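Local structure of type II restriction enzyme NgoMIV (Neisseria gonorrhoeae, 1FIU) at residues E8-L16 with Y242-E250; N67-Q78 with D91-S99. The protein recognises the double-stranded DNA sequence 5'-GCCGGC-3' and, as a magnesium-dependent homotetramer, cuts it after the first G. All coordinates share one frame; numbering follows the deposited sequence.

Contact 1: E8-L16 with Y242-E250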
loop_
_atom_site.group_PDB
_atom_site.type_symbol
_atom_site.label_atom_id
_atom_site.label_comp_id
_atom_site.label_asym_id
_atom_site.label_seq_id
_atom_site.Cartn_x
_atom_site.Cartn_y
_atom_site.Cartn_z
ATOM N N GLU I 8 29.406 -5.773 24.438
ATOM C CA GLU I 8 27.960 -5.957 24.581
ATOM C C GLU I 8 27.460 -7.114 23.712
ATOM O O GLU I 8 26.568 -7.847 24.108
ATOM C CB GLU I 8 27.215 -4.688 24.179
ATOM C CG GLU I 8 27.326 -3.553 25.177
ATOM C CD GLU I 8 26.649 -3.860 26.500
ATOM O OE1 GLU I 8 25.620 -4.574 26.499
ATOM O OE2 GLU I 8 27.138 -3.368 27.540
ATOM N N ARG I 9 28.023 -7.245 22.514
ATOM C CA ARG I 9 27.631 -8.319 21.600
ATOM C C ARG I 9 27.993 -9.667 22.218
ATOM O O ARG I 9 27.225 -10.628 22.125
ATOM C CB ARG I 9 28.340 -8.140 20.247
ATOM C CG ARG I 9 27.880 -9.094 19.141
ATOM C CD ARG I 9 28.688 -8.852 17.892
ATOM N NE ARG I 9 28.224 -9.595 16.728
ATOM C CZ ARG I 9 28.682 -10.793 16.361
ATOM N NH1 ARG I 9 29.627 -11.401 17.071
ATOM N NH2 ARG I 9 28.205 -11.370 15.269
ATOM N N ARG I 10 29.148 -9.733 22.875
ATOM C CA ARG I 10 29.549 -10.989 23.515
ATOM C C ARG I 10 28.651 -11.310 24.699
ATOM O O ARG I 10 28.303 -12.459 24.932
ATOM C CB ARG I 10 31.025 -10.910 23.938
ATOM C CG ARG I 10 31.917 -10.747 22.724
ATOM C CD ARG I 10 33.414 -10.740 23.021
ATOM N NE ARG I 10 34.170 -10.525 21.785
ATOM C CZ ARG I 10 35.484 -10.690 21.669
ATOM N NH1 ARG I 10 36.204 -11.078 22.715
ATOM N NH2 ARG I 10 36.081 -10.463 20.503
ATOM N N ILE I 11 28.252 -10.287 25.444
ATOM C CA ILE I 11 27.364 -10.482 26.574
ATOM C C ILE I 11 26.024 -11.027 26.077
ATOM O O ILE I 11 25.414 -11.881 26.712
ATOM C CB ILE I 11 27.162 -9.143 27.335
ATOM C CG1 ILE I 11 28.459 -8.781 28.077
ATOM C CG2 ILE I 11 25.981 -9.237 28.287
ATOM C CD1 ILE I 11 28.463 -7.379 28.674
ATOM N N PHE I 12 25.566 -10.509 24.942
ATOM C CA PHE I 12 24.317 -10.940 24.320
ATOM C C PHE I 12 24.413 -12.457 24.007
ATOM O O PHE I 12 23.531 -13.237 24.359
ATOM C CB PHE I 12 24.124 -10.077 23.058
ATOM C CG PHE I 12 23.111 -10.599 22.071
ATOM C CD1 PHE I 12 21.743 -10.468 22.296
ATOM C CD2 PHE I 12 23.541 -11.148 20.869
ATOM C CE1 PHE I 12 20.807 -10.875 21.336
ATOM C CE2 PHE I 12 22.611 -11.562 19.889
ATOM C CZ PHE I 12 21.248 -11.420 20.134
ATOM N N HIS I 13 25.506 -12.867 23.364
ATOM C CA HIS I 13 25.672 -14.284 23.039
ATOM C C HIS I 13 25.759 -15.142 24.299
ATOM O O HIS I 13 25.177 -16.232 24.371
ATOM C CB HIS I 13 26.923 -14.482 22.187
ATOM C CG HIS I 13 26.769 -14.008 20.779
ATOM N ND1 HIS I 13 27.843 -13.658 19.988
ATOM C CD2 HIS I 13 25.665 -13.843 20.015
ATOM C CE1 HIS I 13 27.405 -13.292 18.796
ATOM N NE2 HIS I 13 26.087 -13.398 18.785
ATOM N N LYS I 14 26.474 -14.641 25.301
ATOM C CA LYS I 14 26.632 -15.385 26.545
ATOM C C LYS I 14 25.301 -15.652 27.238
ATOM O O LYS I 14 25.107 -16.714 27.823
ATOM C CB LYS I 14 27.592 -14.650 27.483
ATOM C CG LYS I 14 27.988 -15.437 28.718
ATOM C CD LYS I 14 29.085 -14.710 29.492
ATOM C CE LYS I 14 29.538 -15.508 30.715
ATOM N NZ LYS I 14 28.485 -15.580 31.774
ATOM N N LYS I 15 24.370 -14.703 27.184
ATOM C CA LYS I 15 23.073 -14.928 27.797
ATOM C C LYS I 15 22.320 -16.043 27.071
ATOM O O LYS I 15 21.604 -16.844 27.686
ATOM C CB LYS I 15 22.245 -13.639 27.765
ATOM C CG LYS I 15 22.831 -12.529 28.623
ATOM C CD LYS I 15 21.924 -11.287 28.573
ATOM C CE LYS I 15 22.462 -10.163 29.451
ATOM N NZ LYS I 15 21.626 -8.923 29.294
ATOM N N LEU I 16 22.473 -16.086 25.749
ATOM C CA LEU I 16 21.813 -17.120 24.973
ATOM C C LEU I 16 22.432 -18.475 25.337
ATOM O O LEU I 16 21.727 -19.468 25.398
ATOM C CB LEU I 16 21.970 -16.855 23.466
ATOM C CG LEU I 16 21.221 -15.630 22.912
ATOM C CD1 LEU I 16 21.569 -15.453 21.446
ATOM C CD2 LEU I 16 19.717 -15.795 23.098
ATOM N N TYR I 242 18.265 -7.791 11.098
ATOM C CA TYR I 242 19.535 -7.894 11.811
ATOM C C TYR I 242 19.729 -9.325 12.298
ATOM O O TYR I 242 18.838 -9.881 12.920
ATOM C CB TYR I 242 19.533 -6.934 13.006
ATOM C CG TYR I 242 19.419 -5.492 12.553
ATOM C CD1 TYR I 242 18.191 -4.967 12.133
ATOM C CD2 TYR I 242 20.550 -4.673 12.499
ATOM C CE1 TYR I 242 18.092 -3.634 11.659
ATOM C CE2 TYR I 242 20.462 -3.343 12.030
ATOM C CZ TYR I 242 19.225 -2.838 11.609
ATOM O OH TYR I 242 19.159 -1.546 11.129
ATOM N N HIS I 243 20.893 -9.909 11.989
ATOM C CA HIS I 243 21.189 -11.287 12.357
ATOM C C HIS I 243 21.934 -11.335 13.691
ATOM O O HIS I 243 22.843 -10.525 13.935
ATOM C CB HIS I 243 22.048 -11.955 11.254
ATOM C CG HIS I 243 22.116 -13.451 11.370
ATOM N ND1 HIS I 243 23.143 -14.108 12.015
ATOM C CD2 HIS I 243 21.234 -14.408 10.996
ATOM C CE1 HIS I 243 22.887 -15.409 12.038
ATOM N NE2 HIS I 243 21.734 -15.619 11.424
ATOM N N PHE I 244 21.571 -12.305 14.529
ATOM C CA PHE I 244 22.182 -12.430 15.845
ATOM C C PHE I 244 23.673 -12.755 15.843
ATOM O O PHE I 244 24.357 -12.530 16.845
ATOM C CB PHE I 244 21.420 -13.464 16.703
ATOM C CG PHE I 244 21.984 -14.867 16.643
ATOM C CD1 PHE I 244 22.421 -15.494 17.808
ATOM C CD2 PHE I 244 22.037 -15.579 15.433
ATOM C CE1 PHE I 244 22.890 -16.813 17.779
ATOM C CE2 PHE I 244 22.510 -16.903 15.404
ATOM C CZ PHE I 244 22.931 -17.510 16.575
ATOM N N ALA I 245 24.183 -13.247 14.715
ATOM C CA ALA I 245 25.605 -13.603 14.635
ATOM C C ALA I 245 26.044 -13.546 13.183
ATOM O O ALA I 245 26.468 -14.539 12.587
ATOM C CB ALA I 245 25.807 -15.015 15.209
ATOM N N LEU I 246 25.990 -12.356 12.616
ATOM C CA LEU I 246 26.300 -12.211 11.211
ATOM C C LEU I 246 27.716 -12.592 10.790
ATOM O O LEU I 246 27.886 -13.248 9.760
ATOM C CB LEU I 246 26.012 -10.773 10.755
ATOM C CG LEU I 246 25.957 -10.641 9.222
ATOM C CD1 LEU I 246 24.585 -11.057 8.693
ATOM C CD2 LEU I 246 26.251 -9.222 8.823
ATOM N N TYR I 247 28.705 -12.162 11.571
ATOM C CA TYR I 247 30.107 -12.436 11.260
ATOM C C TYR I 247 30.370 -13.935 11.224
ATOM O O TYR I 247 31.075 -14.428 10.333
ATOM C CB TYR I 247 31.012 -11.782 12.301
ATOM C CG TYR I 247 30.723 -10.302 12.517
ATOM C CD1 TYR I 247 30.926 -9.718 13.771
ATOM C CD2 TYR I 247 30.212 -9.513 11.486
ATOM C CE1 TYR I 247 30.614 -8.380 13.999
ATOM C CE2 TYR I 247 29.893 -8.161 11.700
ATOM C CZ TYR I 247 30.094 -7.610 12.963
ATOM O OH TYR I 247 29.746 -6.299 13.213
ATOM N N GLU I 248 29.803 -14.646 12.189
ATOM C CA GLU I 248 29.975 -16.089 12.283
ATOM C C GLU I 248 29.260 -16.801 11.136
ATOM O O GLU I 248 29.786 -17.780 10.582
ATOM C CB GLU I 248 29.480 -16.583 13.637
ATOM C CG GLU I 248 30.255 -16.010 14.828
ATOM C CD GLU I 248 29.894 -14.562 15.191
ATOM O OE1 GLU I 248 28.986 -13.965 14.559
ATOM O OE2 GLU I 248 30.530 -14.028 16.128
ATOM N N LEU I 249 28.067 -16.317 10.768
ATOM C CA LEU I 249 27.332 -16.882 9.645
ATOM C C LEU I 249 28.178 -16.727 8.378
ATOM O O LEU I 249 28.315 -17.670 7.592
ATOM C CB LEU I 249 25.996 -16.150 9.436
ATOM C CG LEU I 249 25.201 -16.449 8.158
ATOM C CD1 LEU I 249 24.913 -17.946 7.979
ATOM C CD2 LEU I 249 23.871 -15.691 8.271
ATOM N N GLU I 250 28.736 -15.535 8.182
ATOM C CA GLU I 250 29.558 -15.272 6.999
ATOM C C GLU I 250 30.780 -16.190 6.976
ATOM O O GLU I 250 31.122 -16.741 5.923
ATOM C CB GLU I 250 30.026 -13.812 6.970
ATOM C CG GLU I 250 30.815 -13.442 5.721
ATOM C CD GLU I 250 31.326 -12.001 5.745
ATOM O OE1 GLU I 250 31.624 -11.470 6.839
ATOM O OE2 GLU I 250 31.444 -11.404 4.656
#

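Contact 2: N67-Q78 with D91-S99. With nucleotides of chain C.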
loop_
_atom_site.group_PDB
_atom_site.type_symbol
_atom_site.label_atom_id
_atom_site.label_comp_id
_atom_site.label_asym_id
_atom_site.label_seq_id
_atom_site.Cartn_x
_atom_site.Cartn_y
_atom_site.Cartn_z
ATOM N N ASN I 67 10.264 -16.411 23.688
ATOM C CA ASN I 67 10.208 -15.382 24.735
ATOM C C ASN I 67 11.589 -14.948 25.245
ATOM O O ASN I 67 11.867 -13.750 25.420
ATOM C CB ASN I 67 9.354 -15.905 25.899
ATOM C CG ASN I 67 9.297 -14.935 27.061
ATOM O OD1 ASN I 67 9.840 -15.209 28.133
ATOM N ND2 ASN I 67 8.650 -13.793 26.850
ATOM N N ALA I 68 12.473 -15.916 25.479
ATOM C CA ALA I 68 13.800 -15.604 25.983
ATOM C C ALA I 68 14.601 -14.798 24.980
ATOM O O ALA I 68 15.350 -13.900 25.358
ATOM C CB ALA I 68 14.553 -16.910 26.370
ATOM N N PHE I 69 14.436 -15.097 23.692
ATOM C CA PHE I 69 15.175 -14.376 22.661
ATOM C C PHE I 69 14.713 -12.911 22.661
ATOM O O PHE I 69 15.529 -12.006 22.516
ATOM C CB PHE I 69 14.955 -15.035 21.274
ATOM C CG PHE I 69 15.789 -14.426 20.159
ATOM C CD1 PHE I 69 17.184 -14.371 20.245
ATOM C CD2 PHE I 69 15.161 -13.920 19.011
ATOM C CE1 PHE I 69 17.946 -13.829 19.220
ATOM C CE2 PHE I 69 15.930 -13.372 17.964
ATOM C CZ PHE I 69 17.323 -13.327 18.071
ATOM N N GLU I 70 13.410 -12.686 22.832
ATOM C CA GLU I 70 12.903 -11.321 22.871
ATOM C C GLU I 70 13.533 -10.586 24.051
ATOM O O GLU I 70 14.006 -9.464 23.921
ATOM C CB GLU I 70 11.379 -11.284 23.050
ATOM C CG GLU I 70 10.565 -11.726 21.849
ATOM C CD GLU I 70 9.066 -11.726 22.118
ATOM O OE1 GLU I 70 8.654 -11.295 23.222
ATOM O OE2 GLU I 70 8.297 -12.147 21.221
ATOM N N ALA I 71 13.518 -11.228 25.218
ATOM C CA ALA I 71 14.055 -10.584 26.414
ATOM C C ALA I 71 15.539 -10.232 26.290
ATOM O O ALA I 71 15.960 -9.125 26.619
ATOM C CB ALA I 71 13.826 -11.485 27.636
ATOM N N ILE I 72 16.335 -11.181 25.798
ATOM C CA ILE I 72 17.765 -10.964 25.641
ATOM C C ILE I 72 18.059 -9.894 24.575
ATOM O O ILE I 72 18.975 -9.091 24.737
ATOM C CB ILE I 72 18.445 -12.313 25.347
ATOM C CG1 ILE I 72 18.333 -13.169 26.622
ATOM C CG2 ILE I 72 19.880 -12.115 24.939
ATOM C CD1 ILE I 72 18.698 -14.649 26.457
ATOM N N CYS I 73 17.279 -9.888 23.491
ATOM C CA CYS I 73 17.446 -8.855 22.470
ATOM C C CYS I 73 17.147 -7.485 23.078
ATOM O O CYS I 73 17.877 -6.512 22.826
ATOM C CB CYS I 73 16.495 -9.109 21.291
ATOM S SG CYS I 73 17.132 -10.348 20.103
ATOM N N SER I 74 16.093 -7.419 23.894
ATOM C CA SER I 74 15.701 -6.168 24.543
ATOM C C SER I 74 16.809 -5.608 25.427
ATOM O O SER I 74 17.104 -4.399 25.402
ATOM C CB SER I 74 14.462 -6.394 25.395
ATOM O OG SER I 74 13.938 -5.151 25.829
ATOM N N GLU I 75 17.422 -6.485 26.218
ATOM C CA GLU I 75 18.490 -6.073 27.120
ATOM C C GLU I 75 19.704 -5.554 26.365
ATOM O O GLU I 75 20.311 -4.579 26.776
ATOM C CB GLU I 75 18.879 -7.242 28.037
ATOM C CG GLU I 75 17.746 -7.626 28.948
ATOM C CD GLU I 75 18.065 -8.805 29.834
ATOM O OE1 GLU I 75 19.095 -9.478 29.604
ATOM O OE2 GLU I 75 17.269 -9.060 30.763
ATOM N N PHE I 76 20.049 -6.209 25.256
ATOM C CA PHE I 76 21.173 -5.781 24.448
ATOM C C PHE I 76 20.888 -4.398 23.865
ATOM O O PHE I 76 21.754 -3.528 23.882
ATOM C CB PHE I 76 21.422 -6.765 23.294
ATOM C CG PHE I 76 22.364 -6.244 22.262
ATOM C CD1 PHE I 76 23.744 -6.231 22.485
ATOM C CD2 PHE I 76 21.867 -5.676 21.091
ATOM C CE1 PHE I 76 24.611 -5.649 21.551
ATOM C CE2 PHE I 76 22.713 -5.094 20.163
ATOM C CZ PHE I 76 24.084 -5.074 20.384
ATOM N N VAL I 77 19.677 -4.207 23.333
ATOM C CA VAL I 77 19.336 -2.922 22.736
ATOM C C VAL I 77 19.355 -1.817 23.786
ATOM O O VAL I 77 19.944 -0.751 23.573
ATOM C CB VAL I 77 17.959 -2.972 22.023
ATOM C CG1 VAL I 77 17.491 -1.538 21.654
ATOM C CG2 VAL I 77 18.082 -3.805 20.738
ATOM N N GLN I 78 18.744 -2.087 24.927
ATOM C CA GLN I 78 18.709 -1.105 26.002
ATOM C C GLN I 78 20.115 -0.677 26.423
ATOM O O GLN I 78 20.435 0.512 26.485
ATOM C CB GLN I 78 17.973 -1.694 27.197
ATOM C CG GLN I 78 17.733 -0.714 28.339
ATOM C CD GLN I 78 17.060 -1.390 29.527
ATOM O OE1 GLN I 78 17.572 -2.377 30.062
ATOM N NE2 GLN I 78 15.908 -0.868 29.942
ATOM N N ASP I 91 14.958 10.747 26.599
ATOM C CA ASP I 91 14.604 9.957 27.770
ATOM C C ASP I 91 13.990 8.711 27.129
ATOM O O ASP I 91 12.798 8.668 26.861
ATOM C CB ASP I 91 13.557 10.729 28.591
ATOM C CG ASP I 91 13.110 9.975 29.830
ATOM O OD1 ASP I 91 13.640 8.877 30.098
ATOM O OD2 ASP I 91 12.220 10.493 30.537
ATOM N N TRP I 92 14.832 7.704 26.880
ATOM C CA TRP I 92 14.401 6.490 26.172
ATOM C C TRP I 92 14.025 5.308 27.041
ATOM O O TRP I 92 14.606 5.109 28.101
ATOM C CB TRP I 92 15.519 6.031 25.221
ATOM C CG TRP I 92 16.049 7.089 24.298
ATOM C CD1 TRP I 92 17.182 7.834 24.466
ATOM C CD2 TRP I 92 15.459 7.524 23.064
ATOM N NE1 TRP I 92 17.338 8.704 23.407
ATOM C CE2 TRP I 92 16.294 8.541 22.536
ATOM C CE3 TRP I 92 14.305 7.151 22.352
ATOM C CZ2 TRP I 92 16.015 9.197 21.330
ATOM C CZ3 TRP I 92 14.028 7.800 21.148
ATOM C CH2 TRP I 92 14.879 8.815 20.650
ATOM N N ASN I 93 13.044 4.531 26.586
ATOM C CA ASN I 93 12.646 3.330 27.300
ATOM C C ASN I 93 12.658 2.200 26.292
ATOM O O ASN I 93 12.257 2.379 25.136
ATOM C CB ASN I 93 11.248 3.482 27.876
ATOM C CG ASN I 93 11.140 4.673 28.809
ATOM O OD1 ASN I 93 11.867 4.762 29.809
ATOM N ND2 ASN I 93 10.241 5.598 28.488
ATOM N N VAL I 94 13.130 1.041 26.717
ATOM C CA VAL I 94 13.158 -0.117 25.819
ATOM C C VAL I 94 12.441 -1.232 26.543
ATOM O O VAL I 94 12.760 -1.523 27.696
ATOM C CB VAL I 94 14.603 -0.586 25.537
ATOM C CG1 VAL I 94 14.581 -1.807 24.583
ATOM C CG2 VAL I 94 15.406 0.531 24.937
ATOM N N LYS I 95 11.465 -1.860 25.910
ATOM C CA LYS I 95 10.798 -2.935 26.606
ATOM C C LYS I 95 10.166 -4.013 25.766
ATOM O O LYS I 95 9.700 -3.793 24.639
ATOM C CB LYS I 95 9.748 -2.399 27.578
ATOM C CG LYS I 95 8.472 -1.929 26.921
ATOM C CD LYS I 95 7.397 -1.625 27.953
ATOM C CE LYS I 95 6.112 -1.190 27.275
ATOM N NZ LYS I 95 5.070 -0.727 28.243
ATOM N N GLN I 96 10.189 -5.210 26.346
ATOM C CA GLN I 96 9.593 -6.366 25.731
ATOM C C GLN I 96 8.118 -6.161 26.031
ATOM O O GLN I 96 7.725 -5.956 27.190
ATOM C CB GLN I 96 10.151 -7.631 26.382
ATOM C CG GLN I 96 9.461 -8.861 25.919
ATOM C CD GLN I 96 10.006 -10.117 26.554
ATOM O OE1 GLN I 96 10.633 -10.085 27.619
ATOM N NE2 GLN I 96 9.755 -11.242 25.906
ATOM N N VAL I 97 7.293 -6.183 24.997
ATOM C CA VAL I 97 5.881 -5.924 25.196
ATOM C C VAL I 97 5.037 -7.039 25.793
ATOM O O VAL I 97 4.453 -6.862 26.863
ATOM C CB VAL I 97 5.223 -5.469 23.889
ATOM C CG1 VAL I 97 3.761 -5.111 24.146
ATOM C CG2 VAL I 97 5.969 -4.264 23.333
ATOM N N GLY I 98 4.953 -8.168 25.097
ATOM C CA GLY I 98 4.145 -9.279 25.572
ATOM C C GLY I 98 2.741 -9.209 24.986
ATOM O O GLY I 98 2.020 -8.242 25.231
ATOM N N SER I 99 2.356 -10.228 24.214
ATOM C CA SER I 99 1.034 -10.289 23.570
ATOM C C SER I 99 -0.119 -9.883 24.489
ATOM O O SER I 99 -1.227 -9.583 24.026
ATOM C CB SER I 99 0.780 -11.699 23.026
ATOM O OG SER I 99 0.844 -12.670 24.061
ATOM P P DG C 4 -3.248 -14.038 19.509
ATOM O OP1 DG C 4 -3.860 -13.099 20.477
ATOM O OP2 DG C 4 -3.861 -14.203 18.150
ATOM O "O5'" DG C 4 -1.704 -13.669 19.343
ATOM C "C5'" DG C 4 -0.910 -13.300 20.486
ATOM C "C4'" DG C 4 0.493 -13.847 20.358
ATOM O "O4'" DG C 4 0.469 -15.292 20.466
ATOM C "C3'" DG C 4 1.212 -13.544 19.046
ATOM O "O3'" DG C 4 2.594 -13.558 19.396
ATOM C "C2'" DG C 4 0.958 -14.799 18.228
ATOM C "C1'" DG C 4 1.002 -15.887 19.281
ATOM N N9 DG C 4 0.159 -17.039 18.999
ATOM C C8 DG C 4 -0.947 -17.079 18.184
ATOM N N7 DG C 4 -1.577 -18.215 18.239
ATOM C C5 DG C 4 -0.832 -18.975 19.133
ATOM C C6 DG C 4 -1.045 -20.288 19.620
ATOM O O6 DG C 4 -1.990 -21.050 19.395
ATOM N N1 DG C 4 -0.020 -20.687 20.476
ATOM C C2 DG C 4 1.058 -19.909 20.832
ATOM N N2 DG C 4 1.966 -20.484 21.650
ATOM N N3 DG C 4 1.247 -18.667 20.415
ATOM C C4 DG C 4 0.271 -18.274 19.570
HETATM O O HOH W 1 6.573 -9.237 23.390
HETATM O O HOH W 2 12.975 -5.397 28.447
HETATM O O HOH W 3 14.673 1.170 29.142
#

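Contact 1: E8-L16 with Y242-E250
Tyr247 CD1 lies over the centre of one face of the Arg9 guanidinium, 3.5 Å above the plane; over the opposite face the imidazole of His13 stands edge-on, its CE1 toward the rim, with Phe244 O on that side too. The tyrosine ring is turned 23° from the guanidinium plane. At the edge the group meets the Glu248 carboxylate end-on and nearly coplanar, in a two-pronged salt bridge: NH1 reaches OE2 at 2.9 Å and NH2 reaches OE1 at 2.8 Å, both bonds close to straight and both using syn lone pairs. With CG anti to the backbone N (chi1 -173°) and the chain extended to NE, Arg9 spans the gap from its helix, while Glu248 bends at CG to meet it. The two bonds to one carboxylate, with Tyr247 over one face, should fix the rotation of the guanidinium, whose NE is also paired with Asp276.

One turn on, His13 NE2 donates to Phe244 O at 2.7 Å, in the plane of its own ring but tilted from that of the carbonyl. The edge of the imidazole also faces the Phe244 ring in an offset edge-to-face pair, planes at 79°. Leu16 CD1 abuts the rim of that ring at CD1, 3.7 Å away, and Phe12 CE2 packs against Phe244 CB.

The helix containing 8-16 thus packs where strand 240-243 gives way to helix 246-256, with Ala245 as the N-cap residue. Helix 62-81 lies against Phe12 and Leu16, helix 38-50 covers Phe244 and Ala245, and Ile164 of the second subunit packs on Arg9.

Contact 2: N67-Q78 with D91-S99
Val94 of strand 92-96, an outermost strand of the mixed sheet in this PDDEXK-clan nuclease, packs against Ser74, Val77 and Gln78 of helix 67-78, which runs along the strand, nearly antiparallel to it (171°), with the axes 7.9 Å apart. The apolar part is Val94 CG1 on Val77 CG1, at 4.1 Å, and Val94 CG2 on Gln78 CA; Ser74 OG is a van der Waals neighbour of Val94 CG1.

Direct polar contact is concentrated in Gln96. Its fully extended chain, with CG anti to the backbone N (chi1 173°), carries NE2 to Glu70 OE1 at 2.9 Å. The bond lies close to the plane of the amide but approaches the carboxylate on its anti side, 21° out of plane. The same nitrogen makes a weak hydrogen bond to the backbone O of Asn67, and Ala71 CB packs on the amide oxygen. Glu70 lies beside the magnesium ligands Asp140 and Cys186, so Gln96 probably helps position this carboxylate at the edge of the active site.

One water bonds to Ser74 OG at 2.8 Å and only weakly to Gln96 N. At the far end, Ser99 CB touches the sugar of DG4 of chain C, 3.4 Å from C4'.

The centres of the two contacts are about 16 Å apart, and helix 4-18 and helix 62-81 join them directly. Phe12 CD1 packs on Ile72 CG2, Leu16 CD2 meets Ile72 CD1, and Lys15 NZ forms a salt bridge with Glu75 OE1 at 2.6 Å. Both contacts reach the same mixed sheet: contact 2 at its outermost strand 92-96, contact 1 at strand 240-243, next to the other outermost strand, 274-276. Along the chain, segments 67-78 and 91-99 both fall between 8-16 and 242-250. The arrangement connects the N-terminal helix and a late strand-helix junction, beside the second subunit, to the helix carrying Glu70 beside the magnesium site.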